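Local coordinates for protein oligogalacturonate lyase (Yersinia enterocolitica subsp. enterocolitica, PDB 3PE7) that cleaves oligogalacturonates by beta-elimination in the cytoplasm, using a seven-bladed beta-propeller that carries a manganese ion, at residues Ile365-Asp370 with Tyr378-Pro383. Sequence-based numbering, arbitrary orientation.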
loop_
_atom_site.group_PDB
_atom_site.type_symbol
_atom_site.label_atom_id
_atom_site.label_comp_id
_atom_site.label_asym_id
_atom_site.label_seq_id
_atom_site.Cartn_x
_atom_site.Cartn_y
_atom_site.Cartn_z
ATOM N N ILE A 365 -5.356 -1.631 -14.606
ATOM C CA ILE A 365 -4.521 -1.630 -13.418
ATOM C C ILE A 365 -3.529 -0.464 -13.437
ATOM O O ILE A 365 -2.977 -0.102 -14.496
ATOM C CB ILE A 365 -3.807 -2.990 -13.203
ATOM C CG1 ILE A 365 -3.119 -3.461 -14.478
ATOM C CG2 ILE A 365 -4.828 -4.074 -12.703
ATOM C CD1 ILE A 365 -2.185 -4.661 -14.248
ATOM N N LEU A 366 -3.318 0.125 -12.266
ATOM C CA LEU A 366 -2.373 1.242 -12.089
ATOM C C LEU A 366 -1.111 0.725 -11.436
ATOM O O LEU A 366 -1.180 0.002 -10.436
ATOM C CB LEU A 366 -2.982 2.331 -11.196
ATOM C CG LEU A 366 -2.037 3.496 -10.818
ATOM C CD1 LEU A 366 -1.823 4.407 -12.011
ATOM C CD2 LEU A 366 -2.579 4.300 -9.601
ATOM N N PHE A 367 0.041 1.109 -11.972
ATOM C CA PHE A 367 1.314 0.668 -11.380
ATOM C C PHE A 367 2.432 1.650 -11.673
ATOM O O PHE A 367 2.327 2.457 -12.601
ATOM C CB PHE A 367 1.693 -0.749 -11.872
ATOM C CG PHE A 367 1.926 -0.852 -13.354
ATOM C CD1 PHE A 367 3.228 -0.841 -13.851
ATOM C CD2 PHE A 367 0.857 -0.980 -14.256
ATOM C CE1 PHE A 367 3.464 -0.953 -15.232
ATOM C CE2 PHE A 367 1.089 -1.090 -15.642
ATOM C CZ PHE A 367 2.391 -1.083 -16.124
ATOM N N THR A 368 3.497 1.577 -10.876
ATOM C CA THR A 368 4.757 2.307 -11.167
ATOM C C THR A 368 5.778 1.407 -11.885
ATOM O O THR A 368 5.888 0.215 -11.600
ATOM C CB THR A 368 5.433 2.821 -9.861
ATOM O OG1 THR A 368 4.510 3.557 -9.066
ATOM C CG2 THR A 368 6.622 3.726 -10.159
ATOM N N SER A 369 6.546 2.006 -12.791
ATOM C CA SER A 369 7.751 1.355 -13.312
ATOM C C SER A 369 8.741 2.424 -13.752
ATOM O O SER A 369 8.344 3.526 -14.105
ATOM C CB SER A 369 7.403 0.475 -14.507
ATOM O OG SER A 369 8.586 -0.139 -15.008
ATOM N N ASP A 370 10.036 2.072 -13.712
ATOM C CA ASP A 370 11.088 2.907 -14.279
ATOM C C ASP A 370 11.596 2.404 -15.628
ATOM O O ASP A 370 12.698 2.768 -16.045
ATOM C CB ASP A 370 12.264 3.028 -13.290
ATOM C CG ASP A 370 13.021 1.725 -13.109
ATOM O OD1 ASP A 370 14.153 1.787 -12.587
ATOM O OD2 ASP A 370 12.497 0.651 -13.466
ATOM N N TYR A 378 1.677 4.175 -14.873
ATOM C CA TYR A 378 1.104 3.483 -16.038
ATOM C C TYR A 378 -0.260 2.915 -15.707
ATOM O O TYR A 378 -0.509 2.465 -14.577
ATOM C CB TYR A 378 1.991 2.303 -16.468
ATOM C CG TYR A 378 3.376 2.718 -16.844
ATOM C CD1 TYR A 378 4.342 2.960 -15.853
ATOM C CD2 TYR A 378 3.724 2.916 -18.184
ATOM C CE1 TYR A 378 5.631 3.382 -16.190
ATOM C CE2 TYR A 378 5.017 3.343 -18.535
ATOM C CZ TYR A 378 5.955 3.560 -17.514
ATOM O OH TYR A 378 7.213 3.970 -17.837
ATOM N N LEU A 379 -1.136 2.930 -16.708
ATOM C CA LEU A 379 -2.418 2.225 -16.669
ATOM C C LEU A 379 -2.438 1.162 -17.771
ATOM O O LEU A 379 -2.327 1.492 -18.955
ATOM C CB LEU A 379 -3.586 3.207 -16.854
ATOM C CG LEU A 379 -3.921 4.122 -15.674
ATOM C CD1 LEU A 379 -4.863 5.256 -16.096
ATOM C CD2 LEU A 379 -4.532 3.274 -14.529
ATOM N N ALA A 380 -2.590 -0.100 -17.368
ATOM C CA ALA A 380 -2.743 -1.204 -18.341
ATOM C C ALA A 380 -4.201 -1.648 -18.428
ATOM O O ALA A 380 -4.838 -1.874 -17.406
ATOM C CB ALA A 380 -1.841 -2.371 -17.955
ATOM N N THR A 381 -4.720 -1.777 -19.655
ATOM C CA THR A 381 -6.110 -2.187 -19.880
ATOM C C THR A 381 -6.225 -3.683 -19.840
ATOM O O THR A 381 -5.483 -4.392 -20.524
ATOM C CB THR A 381 -6.637 -1.635 -21.235
ATOM O OG1 THR A 381 -6.573 -0.212 -21.193
ATOM C CG2 THR A 381 -8.116 -2.044 -21.447
ATOM N N LEU A 382 -7.126 -4.184 -18.997
ATOM C CA LEU A 382 -7.286 -5.622 -18.886
ATOM C C LEU A 382 -7.908 -6.179 -20.175
ATOM O O LEU A 382 -8.877 -5.613 -20.686
ATOM C CB LEU A 382 -8.152 -5.986 -17.678
ATOM C CG LEU A 382 -7.674 -5.584 -16.265
ATOM C CD1 LEU A 382 -8.556 -6.290 -15.250
ATOM C CD2 LEU A 382 -6.207 -5.899 -16.006
ATOM N N PRO A 383 -7.335 -7.276 -20.705
ATOM C CA PRO A 383 -7.898 -7.956 -21.882
ATOM C C PRO A 383 -9.280 -8.540 -21.608
ATOM O O PRO A 383 -9.568 -8.949 -20.484
ATOM C CB PRO A 383 -6.912 -9.104 -22.122
ATOM C CG PRO A 383 -6.336 -9.400 -20.811
ATOM C CD PRO A 383 -6.192 -8.026 -20.149
HETATM O O HOH W 1 9.679 4.975 -16.797
#
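Phe367 and Tyr378 face each other across two antiparallel strands, and here the packing is tight. Tyr378 CB sits over one face of the Phe367 ring, a CH-pi contact displaced toward the rim, with CB 3.4 Å from Phe367 CZ. The ring planes are only 17° apart, yet the rings are offset until one scarcely covers the other. Phe367 has its CG wedged between its own backbone N and carbonyl carbon (chi1 63°), which lays the ring alongside the neighbouring strand. Ala380 CB then meets the ring edge at CE2, 3.9 Å away, and also touches Ile365 CG1. Beyond that, Ile365 CG2 meets Leu382 CD2 where the second strand has ended. Leu322 and Val335 of the adjacent sheet pack on this same face.

The backbone holds the register with four hydrogen bonds: Ile365 and Ala380 form one hydrogen-bonded pair, Phe367 and Tyr378 the next, each bonded both ways. Between them, the non-hydrogen-bonded pair Leu366 and Leu379 puts its side chains on the opposite face, Leu366 CB being 3.8 Å from Leu379 CD2. Leu379 CA lies 3.2 Å from Ile365 O and turns its hydrogen toward that oxygen, a CA-H...O contact.

Past Phe367 the contact is looser and partly water-mediated. The Tyr378 ring presents its edge to Ser369 O, with CE1 3.4 Å from that oxygen. A water 2.9 Å from Tyr378 OH donates a weak hydrogen bond to Ser369 O, while Ser369 OG bonds to His338 O. The Thr368 side chain, its OG1 hydrogen-bonded to Arg35 N, lies about 6 Å from those of the manganese ligands His353 and His355. Strand 22-25 continues the sheet, with backbone bonds to Leu379 and Thr381, so N-terminal strands 12-15 and 22-25 share a blade with the C-terminal hairpin, the kind of ring closure found in many beta-propellers.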